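Local coordinates for protein PpBBE-like 1 D396N (Physcomitrella patens subsp. patens, PDB 6EO5) that probably oxidises cellobiose as an FAD-dependent oxidase of the berberine bridge enzyme-like family, with a bi-covalently attached flavin, and is deposited here as an engineered point variant, at residues A427-I432 and S439-S444; K334-N339 and I393-S398; S447-G452 and Q466-K471. All coordinates share one frame; numbering follows the deposited sequence.

Contact 1. Residues A427-I432 and S439-S444. With FAD (flavin-adenine dinucleotide), chain C.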
loop_
_atom_site.group_PDB
_atom_site.type_symbol
_atom_site.label_atom_id
_atom_site.label_comp_id
_atom_site.label_asym_id
_atom_site.label_seq_id
_atom_site.Cartn_x
_atom_site.Cartn_y
_atom_site.Cartn_z
ATOM N N ALA A 427 -4.626 -6.881 -10.791
ATOM C CA ALA A 427 -4.517 -5.568 -10.182
ATOM C C ALA A 427 -3.879 -5.708 -8.805
ATOM O O ALA A 427 -3.823 -6.802 -8.238
ATOM C CB ALA A 427 -5.885 -4.890 -10.072
ATOM N N TYR A 428 -3.414 -4.572 -8.269
ATOM C CA TYR A 428 -2.689 -4.508 -7.001
ATOM C C TYR A 428 -3.646 -4.081 -5.890
ATOM O O TYR A 428 -4.206 -2.977 -5.936
ATOM C CB TYR A 428 -1.509 -3.539 -7.117
ATOM C CG TYR A 428 -0.716 -3.312 -5.837
ATOM C CD1 TYR A 428 -0.384 -4.371 -4.994
ATOM C CD2 TYR A 428 -0.272 -2.034 -5.495
ATOM C CE1 TYR A 428 0.336 -4.159 -3.834
ATOM C CE2 TYR A 428 0.456 -1.807 -4.341
ATOM C CZ TYR A 428 0.765 -2.870 -3.516
ATOM O OH TYR A 428 1.492 -2.636 -2.369
ATOM N N GLN A 429 -3.812 -4.947 -4.882
ATOM C CA GLN A 429 -4.883 -4.773 -3.905
ATOM C C GLN A 429 -4.656 -3.614 -2.940
ATOM O O GLN A 429 -5.610 -3.213 -2.256
ATOM C CB GLN A 429 -5.087 -6.071 -3.125
ATOM C CG GLN A 429 -3.809 -6.728 -2.626
ATOM C CD GLN A 429 -3.299 -7.814 -3.558
ATOM O OE1 GLN A 429 -3.186 -7.612 -4.781
ATOM N NE2 GLN A 429 -2.988 -8.977 -2.988
ATOM N N ASN A 430 -3.436 -3.063 -2.850
ATOM C CA ASN A 430 -3.288 -1.833 -2.082
ATOM C C ASN A 430 -3.745 -0.609 -2.853
ATOM O O ASN A 430 -3.895 0.455 -2.247
ATOM C CB ASN A 430 -1.850 -1.624 -1.619
ATOM C CG ASN A 430 -1.575 -2.252 -0.276
ATOM O OD1 ASN A 430 -0.504 -2.823 -0.063
ATOM N ND2 ASN A 430 -2.528 -2.150 0.641
ATOM N N TYR A 431 -3.961 -0.728 -4.159
ATOM C CA TYR A 431 -4.684 0.298 -4.916
ATOM C C TYR A 431 -6.157 -0.097 -5.075
ATOM O O TYR A 431 -6.730 -0.066 -6.162
ATOM C CB TYR A 431 -4.007 0.531 -6.264
ATOM C CG TYR A 431 -2.553 0.934 -6.150
ATOM C CD1 TYR A 431 -2.076 1.581 -5.013
ATOM C CD2 TYR A 431 -1.653 0.673 -7.178
ATOM C CE1 TYR A 431 -0.747 1.954 -4.896
ATOM C CE2 TYR A 431 -0.313 1.044 -7.072
ATOM C CZ TYR A 431 0.134 1.682 -5.921
ATOM O OH TYR A 431 1.465 2.055 -5.803
ATOM N N ILE A 432 -6.778 -0.448 -3.946
ATOM C CA ILE A 432 -8.063 -1.145 -3.927
ATOM C C ILE A 432 -9.128 -0.438 -4.780
ATOM O O ILE A 432 -9.262 0.796 -4.780
ATOM C CB ILE A 432 -8.501 -1.318 -2.458
ATOM C CG1 ILE A 432 -9.560 -2.407 -2.332
ATOM C CG2 ILE A 432 -8.957 -0.002 -1.845
ATOM C CD1 ILE A 432 -9.091 -3.739 -2.868
ATOM N N SER A 439 -10.990 -12.149 -8.290
ATOM C CA SER A 439 -10.051 -12.987 -9.027
ATOM C C SER A 439 -8.889 -12.180 -9.582
ATOM O O SER A 439 -7.803 -12.737 -9.802
ATOM C CB SER A 439 -10.756 -13.710 -10.173
ATOM O OG SER A 439 -11.422 -12.795 -11.034
ATOM N N ALA A 440 -9.093 -10.880 -9.817
ATOM C CA ALA A 440 -7.998 -10.056 -10.312
ATOM C C ALA A 440 -6.941 -9.825 -9.236
ATOM O O ALA A 440 -5.759 -9.638 -9.558
ATOM C CB ALA A 440 -8.533 -8.728 -10.829
ATOM N N TYR A 441 -7.340 -9.839 -7.963
ATOM C CA TYR A 441 -6.383 -9.632 -6.884
ATOM C C TYR A 441 -5.796 -10.937 -6.371
ATOM O O TYR A 441 -4.618 -10.985 -6.012
ATOM C CB TYR A 441 -7.036 -8.887 -5.719
ATOM C CG TYR A 441 -7.415 -7.456 -6.021
ATOM C CD1 TYR A 441 -6.457 -6.530 -6.420
ATOM C CD2 TYR A 441 -8.733 -7.028 -5.897
ATOM C CE1 TYR A 441 -6.807 -5.216 -6.687
ATOM C CE2 TYR A 441 -9.087 -5.722 -6.159
ATOM C CZ TYR A 441 -8.121 -4.817 -6.550
ATOM O OH TYR A 441 -8.476 -3.510 -6.809
ATOM N N TYR A 442 -6.580 -12.008 -6.356
ATOM C CA TYR A 442 -6.206 -13.202 -5.625
ATOM C C TYR A 442 -6.064 -14.451 -6.490
ATOM O O TYR A 442 -5.376 -15.385 -6.064
ATOM C CB TYR A 442 -7.220 -13.437 -4.490
ATOM C CG TYR A 442 -7.251 -12.283 -3.494
ATOM C CD1 TYR A 442 -6.069 -11.801 -2.913
ATOM C CD2 TYR A 442 -8.440 -11.659 -3.149
ATOM C CE1 TYR A 442 -6.083 -10.735 -1.998
ATOM C CE2 TYR A 442 -8.464 -10.596 -2.243
ATOM C CZ TYR A 442 -7.285 -10.137 -1.678
ATOM O OH TYR A 442 -7.311 -9.086 -0.787
ATOM N N GLY A 443 -6.680 -14.493 -7.676
ATOM C CA GLY A 443 -6.414 -15.551 -8.650
ATOM C C GLY A 443 -6.415 -16.971 -8.091
ATOM O O GLY A 443 -7.381 -17.410 -7.453
ATOM N N SER A 444 -5.309 -17.700 -8.327
ATOM C CA SER A 444 -5.214 -19.122 -7.965
ATOM C C SER A 444 -5.285 -19.371 -6.467
ATOM O O SER A 444 -5.472 -20.520 -6.060
ATOM C CB SER A 444 -3.904 -19.755 -8.451
ATOM O OG SER A 444 -3.720 -19.654 -9.851
HETATM P PA FAD C . -6.345 1.814 6.123
HETATM O O1A FAD C . -7.412 2.562 5.340
HETATM O O2A FAD C . -6.375 2.164 7.589
HETATM O O5B FAD C . -6.390 0.214 5.918
HETATM C C5B FAD C . -6.652 -0.364 4.657
HETATM C C4B FAD C . -7.346 -1.712 4.813
HETATM O O4B FAD C . -6.635 -2.525 5.728
HETATM C C3B FAD C . -8.754 -1.571 5.363
HETATM O O3B FAD C . -9.545 -2.616 4.840
HETATM C C2B FAD C . -8.559 -1.799 6.839
HETATM O O2B FAD C . -9.736 -2.249 7.461
HETATM C C1B FAD C . -7.441 -2.834 6.854
HETATM N N9A FAD C . -6.706 -2.746 8.136
HETATM C C8A FAD C . -6.143 -1.619 8.686
HETATM N N7A FAD C . -5.584 -1.944 9.871
HETATM C C5A FAD C . -5.784 -3.261 10.092
HETATM C C6A FAD C . -5.434 -4.090 11.141
HETATM N N6A FAD C . -4.766 -3.594 12.177
HETATM N N1A FAD C . -5.775 -5.424 11.101
HETATM C C2A FAD C . -6.475 -5.918 10.025
HETATM N N3A FAD C . -6.831 -5.090 8.982
HETATM C C4A FAD C . -6.492 -3.778 9.016
HETATM N N1 FAD C . 1.090 1.562 -1.596
HETATM C C2 FAD C . 2.340 0.983 -1.843
HETATM O O2 FAD C . 2.500 -0.251 -1.948
HETATM N N3 FAD C . 3.446 1.808 -1.961
HETATM C C4 FAD C . 3.320 3.176 -1.846
HETATM O O4 FAD C . 4.319 3.882 -1.942
HETATM C C4X FAD C . 2.080 3.751 -1.605
HETATM N N5 FAD C . 1.971 5.115 -1.445
HETATM C C5X FAD C . 0.823 5.653 -0.893
HETATM C C6 FAD C . 0.778 7.014 -0.607
HETATM C C7 FAD C . -0.308 7.598 0.064
HETATM C C7M FAD C . -0.312 9.079 0.373
HETATM C C8 FAD C . -1.428 6.788 0.347
HETATM C C8M FAD C . -2.685 7.372 0.963
HETATM C C9 FAD C . -1.400 5.433 -0.034
HETATM C C9A FAD C . -0.277 4.839 -0.637
HETATM N N10 FAD C . -0.237 3.504 -1.063
HETATM C C10 FAD C . 0.965 2.935 -1.437
HETATM C "C1'" FAD C . -1.392 2.581 -0.860
HETATM C "C2'" FAD C . -1.274 1.936 0.518
HETATM O "O2'" FAD C . -0.341 0.880 0.551
HETATM C "C3'" FAD C . -2.631 1.400 0.915
HETATM O "O3'" FAD C . -3.501 2.506 0.913
HETATM C "C4'" FAD C . -2.553 0.733 2.285
HETATM O "O4'" FAD C . -3.503 -0.314 2.331
HETATM C "C5'" FAD C . -2.780 1.753 3.398
HETATM O "O5'" FAD C . -2.844 1.173 4.684
HETATM P P FAD C . -3.467 2.050 5.892
HETATM O O1P FAD C . -3.306 1.299 7.192
HETATM O O2P FAD C . -2.919 3.450 5.964
HETATM O O3P FAD C . -4.983 2.276 5.404
HETATM O O HOH W 1 -2.605 -11.521 -4.334
HETATM O O HOH W 2 -6.881 -2.053 -8.281
#

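Contact 2. Residues K334-N339 and I393-S398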
loop_
_atom_site.group_PDB
_atom_site.type_symbol
_atom_site.label_atom_id
_atom_site.label_comp_id
_atom_site.label_asym_id
_atom_site.label_seq_id
_atom_site.Cartn_x
_atom_site.Cartn_y
_atom_site.Cartn_z
ATOM N N LYS A 334 -7.519 3.259 -10.003
ATOM C CA LYS A 334 -7.529 1.896 -10.526
ATOM C C LYS A 334 -6.085 1.445 -10.720
ATOM O O LYS A 334 -5.159 2.260 -10.708
ATOM C CB LYS A 334 -8.315 1.806 -11.843
ATOM C CG LYS A 334 -9.713 2.408 -11.752
ATOM C CD LYS A 334 -10.498 2.344 -13.055
ATOM C CE LYS A 334 -10.872 0.930 -13.445
ATOM N NZ LYS A 334 -11.846 0.299 -12.505
ATOM N N SER A 335 -5.874 0.141 -10.887
ATOM C CA SER A 335 -4.519 -0.348 -11.147
ATOM C C SER A 335 -4.570 -1.554 -12.082
ATOM O O SER A 335 -5.643 -2.126 -12.347
ATOM C CB SER A 335 -3.781 -0.703 -9.845
ATOM O OG SER A 335 -4.175 -1.973 -9.347
ATOM N N ILE A 336 -3.393 -1.939 -12.584
ATOM C CA ILE A 336 -3.269 -3.088 -13.478
ATOM C C ILE A 336 -1.820 -3.540 -13.468
ATOM O O ILE A 336 -0.922 -2.774 -13.122
ATOM C CB ILE A 336 -3.739 -2.730 -14.910
ATOM C CG1 ILE A 336 -4.394 -3.940 -15.583
ATOM C CG2 ILE A 336 -2.600 -2.154 -15.728
ATOM C CD1 ILE A 336 -5.086 -3.595 -16.859
ATOM N N TYR A 337 -1.584 -4.798 -13.849
ATOM C CA TYR A 337 -0.232 -5.336 -13.986
ATOM C C TYR A 337 0.094 -5.602 -15.454
ATOM O O TYR A 337 -0.763 -6.055 -16.223
ATOM C CB TYR A 337 -0.056 -6.626 -13.176
ATOM C CG TYR A 337 0.252 -6.394 -11.717
ATOM C CD1 TYR A 337 1.534 -5.984 -11.301
ATOM C CD2 TYR A 337 -0.733 -6.577 -10.745
ATOM C CE1 TYR A 337 1.817 -5.758 -9.938
ATOM C CE2 TYR A 337 -0.469 -6.352 -9.396
ATOM C CZ TYR A 337 0.799 -5.946 -8.997
ATOM O OH TYR A 337 1.025 -5.735 -7.657
ATOM N N VAL A 338 1.337 -5.319 -15.831
ATOM C CA VAL A 338 1.853 -5.537 -17.178
ATOM C C VAL A 338 3.011 -6.517 -17.084
ATOM O O VAL A 338 3.891 -6.363 -16.226
ATOM C CB VAL A 338 2.319 -4.225 -17.833
ATOM C CG1 VAL A 338 2.795 -4.488 -19.244
ATOM C CG2 VAL A 338 1.199 -3.188 -17.817
ATOM N N ASN A 339 3.006 -7.523 -17.950
ATOM C CA ASN A 339 4.048 -8.540 -17.975
ATOM C C ASN A 339 5.148 -8.155 -18.958
ATOM O O ASN A 339 4.940 -7.358 -19.878
ATOM C CB ASN A 339 3.475 -9.897 -18.365
ATOM C CG ASN A 339 2.608 -10.496 -17.290
ATOM O OD1 ASN A 339 2.681 -10.121 -16.120
ATOM N ND2 ASN A 339 1.779 -11.447 -17.683
ATOM N N ILE A 393 0.677 -0.471 -12.818
ATOM C CA ILE A 393 0.260 0.887 -13.170
ATOM C C ILE A 393 -0.719 1.381 -12.113
ATOM O O ILE A 393 -1.777 0.772 -11.905
ATOM C CB ILE A 393 -0.383 0.970 -14.567
ATOM C CG1 ILE A 393 0.500 0.355 -15.651
ATOM C CG2 ILE A 393 -0.666 2.425 -14.914
ATOM C CD1 ILE A 393 -0.106 0.486 -17.043
ATOM N N GLN A 394 -0.391 2.495 -11.469
ATOM C CA GLN A 394 -1.334 3.178 -10.593
ATOM C C GLN A 394 -1.989 4.319 -11.371
ATOM O O GLN A 394 -1.289 5.189 -11.907
ATOM C CB GLN A 394 -0.650 3.698 -9.330
ATOM C CG GLN A 394 -1.648 4.113 -8.260
ATOM C CD GLN A 394 -1.038 4.961 -7.162
ATOM O OE1 GLN A 394 -1.751 5.539 -6.338
ATOM N NE2 GLN A 394 0.282 5.047 -7.149
ATOM N N MET A 395 -3.323 4.310 -11.430
ATOM C CA MET A 395 -4.107 5.262 -12.218
ATOM C C MET A 395 -5.033 6.040 -11.291
ATOM O O MET A 395 -5.984 5.469 -10.749
ATOM C CB MET A 395 -4.922 4.532 -13.284
ATOM C CG MET A 395 -4.193 3.382 -13.922
ATOM S SD MET A 395 -5.333 2.265 -14.739
ATOM C CE MET A 395 -4.244 1.034 -15.421
ATOM N N VAL A 396 -4.785 7.340 -11.133
ATOM C CA VAL A 396 -5.525 8.190 -10.202
ATOM C C VAL A 396 -6.137 9.356 -10.974
ATOM O O VAL A 396 -5.437 10.026 -11.741
ATOM C CB VAL A 396 -4.616 8.721 -9.073
ATOM C CG1 VAL A 396 -5.423 9.545 -8.077
ATOM C CG2 VAL A 396 -3.885 7.584 -8.372
ATOM N N ALA A 397 -7.439 9.599 -10.770
ATOM C CA ALA A 397 -8.128 10.779 -11.296
ATOM C C ALA A 397 -8.812 11.512 -10.152
ATOM O O ALA A 397 -9.586 10.910 -9.402
ATOM C CB ALA A 397 -9.158 10.412 -12.362
ATOM N N SER A 398 -8.538 12.810 -10.032
ATOM C CA SER A 398 -8.946 13.608 -8.884
ATOM C C SER A 398 -9.933 14.688 -9.299
ATOM O O SER A 398 -10.051 15.042 -10.478
ATOM C CB SER A 398 -7.740 14.270 -8.205
ATOM O OG SER A 398 -6.784 13.308 -7.797
#

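Contact 3. Residues S447-G452 and Q466-K471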
loop_
_atom_site.group_PDB
_atom_site.type_symbol
_atom_site.label_atom_id
_atom_site.label_comp_id
_atom_site.label_asym_id
_atom_site.label_seq_id
_atom_site.Cartn_x
_atom_site.Cartn_y
_atom_site.Cartn_z
ATOM N N SER A 447 -9.555 -19.566 -3.732
ATOM C CA SER A 447 -10.193 -20.716 -3.084
ATOM C C SER A 447 -9.621 -20.952 -1.691
ATOM O O SER A 447 -10.365 -21.090 -0.712
ATOM C CB SER A 447 -10.019 -21.983 -3.930
ATOM O OG SER A 447 -10.222 -21.746 -5.309
ATOM N N THR A 448 -8.293 -21.018 -1.591
ATOM C CA THR A 448 -7.652 -21.160 -0.288
ATOM C C THR A 448 -8.060 -20.028 0.645
ATOM O O THR A 448 -8.370 -20.264 1.818
ATOM C CB THR A 448 -6.131 -21.217 -0.456
ATOM O OG1 THR A 448 -5.796 -22.338 -1.284
ATOM C CG2 THR A 448 -5.447 -21.363 0.874
ATOM N N LEU A 449 -8.111 -18.798 0.133
ATOM C CA LEU A 449 -8.494 -17.684 0.987
ATOM C C LEU A 449 -9.907 -17.876 1.536
ATOM O O LEU A 449 -10.145 -17.662 2.734
ATOM C CB LEU A 449 -8.342 -16.369 0.222
ATOM C CG LEU A 449 -6.868 -16.038 -0.063
ATOM C CD1 LEU A 449 -6.702 -14.839 -0.968
ATOM C CD2 LEU A 449 -6.118 -15.812 1.235
ATOM N N ILE A 450 -10.845 -18.336 0.692
ATOM C CA ILE A 450 -12.231 -18.520 1.138
ATOM C C ILE A 450 -12.322 -19.635 2.180
ATOM O O ILE A 450 -13.004 -19.491 3.202
ATOM C CB ILE A 450 -13.161 -18.782 -0.066
ATOM C CG1 ILE A 450 -13.341 -17.515 -0.898
ATOM C CG2 ILE A 450 -14.524 -19.248 0.396
ATOM C CD1 ILE A 450 -13.709 -17.803 -2.340
ATOM N N ALA A 451 -11.635 -20.756 1.940
ATOM C CA ALA A 451 -11.534 -21.809 2.946
ATOM C C ALA A 451 -11.101 -21.255 4.300
ATOM O O ALA A 451 -11.697 -21.576 5.337
ATOM C CB ALA A 451 -10.552 -22.876 2.474
ATOM N N GLY A 452 -10.067 -20.409 4.308
ATOM C CA GLY A 452 -9.605 -19.840 5.558
ATOM C C GLY A 452 -10.588 -18.861 6.159
ATOM O O GLY A 452 -10.654 -18.715 7.385
ATOM N N GLN A 466 -15.268 -5.637 -0.276
ATOM C CA GLN A 466 -14.360 -6.578 -0.926
ATOM C C GLN A 466 -13.618 -7.440 0.089
ATOM O O GLN A 466 -12.436 -7.747 -0.076
ATOM C CB GLN A 466 -13.389 -5.847 -1.849
ATOM C CG GLN A 466 -13.961 -5.606 -3.241
ATOM C CD GLN A 466 -13.206 -4.549 -4.015
ATOM O OE1 GLN A 466 -13.077 -3.408 -3.563
ATOM N NE2 GLN A 466 -12.697 -4.920 -5.186
ATOM N N SER A 467 -14.304 -7.870 1.143
ATOM C CA SER A 467 -13.748 -8.867 2.043
ATOM C C SER A 467 -13.776 -10.256 1.399
ATOM O O SER A 467 -14.540 -10.528 0.469
ATOM C CB SER A 467 -14.517 -8.884 3.369
ATOM O OG SER A 467 -15.924 -8.913 3.171
ATOM N N ILE A 468 -12.916 -11.137 1.895
ATOM C CA ILE A 468 -12.932 -12.503 1.364
ATOM C C ILE A 468 -14.299 -13.121 1.644
ATOM O O ILE A 468 -14.811 -13.012 2.778
ATOM C CB ILE A 468 -11.789 -13.339 1.978
ATOM C CG1 ILE A 468 -10.431 -12.645 1.779
ATOM C CG2 ILE A 468 -11.737 -14.718 1.358
ATOM C CD1 ILE A 468 -10.009 -12.445 0.321
ATOM N N PRO A 469 -14.961 -13.711 0.655
ATOM C CA PRO A 469 -16.312 -14.243 0.868
ATOM C C PRO A 469 -16.299 -15.609 1.540
ATOM O O PRO A 469 -15.265 -16.262 1.680
ATOM C CB PRO A 469 -16.869 -14.335 -0.555
ATOM C CG PRO A 469 -15.669 -14.550 -1.399
ATOM C CD PRO A 469 -14.559 -13.764 -0.764
ATOM N N LEU A 470 -17.497 -16.047 1.937
ATOM C CA LEU A 470 -17.704 -17.362 2.538
ATOM C C LEU A 470 -18.145 -18.435 1.542
ATOM O O LEU A 470 -18.050 -19.623 1.861
ATOM C CB LEU A 470 -18.729 -17.268 3.676
ATOM C CG LEU A 470 -18.223 -16.570 4.949
ATOM C CD1 LEU A 470 -19.359 -16.049 5.782
ATOM C CD2 LEU A 470 -17.399 -17.515 5.793
ATOM N N LYS A 471 -18.597 -18.063 0.344
ATOM C CA LYS A 471 -19.057 -19.026 -0.654
ATOM C C LYS A 471 -17.972 -19.277 -1.696
ATOM O O LYS A 471 -17.472 -18.333 -2.318
ATOM C CB LYS A 471 -20.329 -18.536 -1.352
ATOM C CG LYS A 471 -21.537 -18.307 -0.458
ATOM C CD LYS A 471 -22.708 -17.751 -1.283
ATOM C CE LYS A 471 -22.291 -16.514 -2.099
ATOM N NZ LYS A 471 -23.440 -15.834 -2.783
#

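Contact 1. Residues A427-I432 and S439-S444
Ala-427 meets Ala-440 and Tyr-441 of helix 438-442 through backbone and methyl group. Its N donates to Ala-440 O at 3.2 Å. The bond is fairly straight (163°), but the donor lies above the carbonyl plane. Ala-427 CB packs on Tyr-441 CE1 at 3.5 Å, while Ala-427 O lies at the edge of that ring, near its plane. Tyr-428 turns the other way. With CG anti to the backbone N (chi1 176°), its ring runs to the flavin, where Tyr-428 OH donates to FAD O2 at 2.6 Å. The same hydroxyl is hydrogen-bonded to Gly-155 N. Gln-429 slides past Tyr-441 in the opposite direction, its CB 3.6 Å from Tyr-441 CD1. Its amide is turned 68° from that ring. OE1 is held by His-386 NE2, and NE2 by Gly-199 O. NE2 also donates to a water that in turn donates to Tyr-441 O. Asn-430 and Tyr-431 face the cofactor: Asn-430 ND2 lies 2.7 Å from FAD O4', and Tyr-431 CE1 is near FAD N1. Tyr-431 O takes a bond from a second water, which is 2.6 Å from Tyr-441 OH. Ile-432 closes the row: its side chain crosses that of Tyr-441 at about a right angle, with Ile-432 CD1 3.8 Å from Tyr-441 CE2. A leucine in place of Tyr-441 would probably leave this second water without its hydroxyl mate and open a gap beside Ala-427 CB and Ile-432 CD1. The loop thus divides its work: tyrosines and an asparagine serve the flavin pocket, while apolar contacts, one direct bond and two waters seat it on the helix.

Contact 2. Residues K334-N339 and I393-S398
Lys-334, Ser-335 and Ile-336 pair with Met-395, Gln-394 and Ile-393 as antiparallel strands at one edge of the seven-stranded antiparallel sheet. Strand 331-338 is outermost within the chain, and strand 391-398 is its inner neighbour. Such a sheet is the core of the substrate-binding domain in flavoenzymes of this family. The strand directions differ by 162°. Two hydrogen-bonded pairs flank one non-hydrogen-bonded pair. In the first, Lys-334 N donates to Met-395 O at 2.8 Å, and Met-395 N returns the bond to Lys-334 O at 2.8 Å, nearly along the C=O axis. In the second, Ile-393 N gives a bond of 2.8 Å to Ile-336 O. The return bond, Ile-336 N to Ile-393 O, is longer at 3.2 Å, yet its donor sits on a lone pair. Between them, Ser-335 CA makes a CA-H...O contact with Ile-393 O.

The apolar contacts lie on the face of Ile-336, Ile-393 and Met-395, with Lys-334 at one end. Met-395 places CG beside its backbone N (chi1 -39°) and is extended beyond it, which carries CE diagonally across to Ile-336 CG2 at 3.6 Å. Ile-336 and Ile-393 lie side by side and point the same way, Ile-336 CG2 to Ile-393 CD1 at 3.9 Å. Val-338 CG2 reaches the same Ile-393 CD1 at 4.0 Å. Helix 405-420 covers this face with Trp-416, Ile-412 and Tyr-415. Lys-334 sends its amine to a salt bridge with Asp-433 and makes a cation-pi contact with Trp-416. On the other face the paired residues are polar: Ser-335 OG accepts from Tyr-428 N, and Gln-394 OE1 bonds Tyr-83 OH, with the Gln-394 side chain about 6 Å from FAD. The pairing separates a largely apolar side packed under a helix from the hydrogen-bonding Ser-335 and Gln-394, turned to the flavin region.

Contact 3. Residues S447-G452 and Q466-K471
Ile-450 is the main bump on the helix side, and it presses against the chain at Pro-469. Its CG1 stands beside its backbone N (chi1 -71°), and from there it meets the proline ring, CG1 to Pro-469 CG at 3.8 Å. The two side chains pass at a slant. The other branch, Ile-450 CG2, dips toward the backbone and lies 3.3 Å from Pro-469 O, with Leu-470 O beyond it. Ile-450 CD1 extends farther, to 3.8 Å from Lys-471 O. So one isoleucine fills the hollow formed by the proline ring and three successive carbonyl groups.

The answering bump comes from Ile-468. Its CG2 enters the shallow dip between Leu-449 and Ile-450 on the helix surface. Ile-468 CG2 lies 3.6 Å from Leu-449 O. Leu-449 CB and Ile-450 CG1 are its further contacts. The methyl is thus bounded by a side chain on each of two consecutive helix residues and by the backbone between them.

These segments belong to the berberine and berberine-like region near the end of the chain. After helix 446-456 the chain loops back, so that 466-471, in irregular form, lies against the helix. No hydrogen bond joins the two segments. Two of their backbone polar atoms are bonded elsewhere: Leu-449 O accepts from Tyr-205 OH, and Ile-468 N bonds Ser-204 OG.

Around these bumps other elements complete the fit. Leu-449 continues past Ile-468 to pack on Phe-195, Ala-196 and Ala-200 of helix 191-200. In the irregular 466-471 segment, Pro-469 rests on Leu-438 of helix 438-442. At the outer end, Lys-471 turns its CB away from helix 446-456.

In the fold
Contacts 1 and 2 are buried; contact 3, farther from the chain's centre, is partly buried. Contacts 1 and 2 touch where the flavin-side face of the sheet meets the loop 427-432, through Ser-335 and Tyr-337 with Tyr-428. Contacts 1 and 3 share the end region of the chain: helices 438-442 and 446-456 follow each other, and Tyr-442 packs against both Leu-449 and Ile-468. Contacts 2 and 3 do not meet, their nearest atoms being about 9 Å apart. The chemistry changes accordingly. Contact 2 rests on a backbone ladder, contact 1 mixes rings, waters and cofactor bonds, and contact 3, with no hydrogen bond across it, rests on side-chain shape against apolar groups and backbone carbonyls.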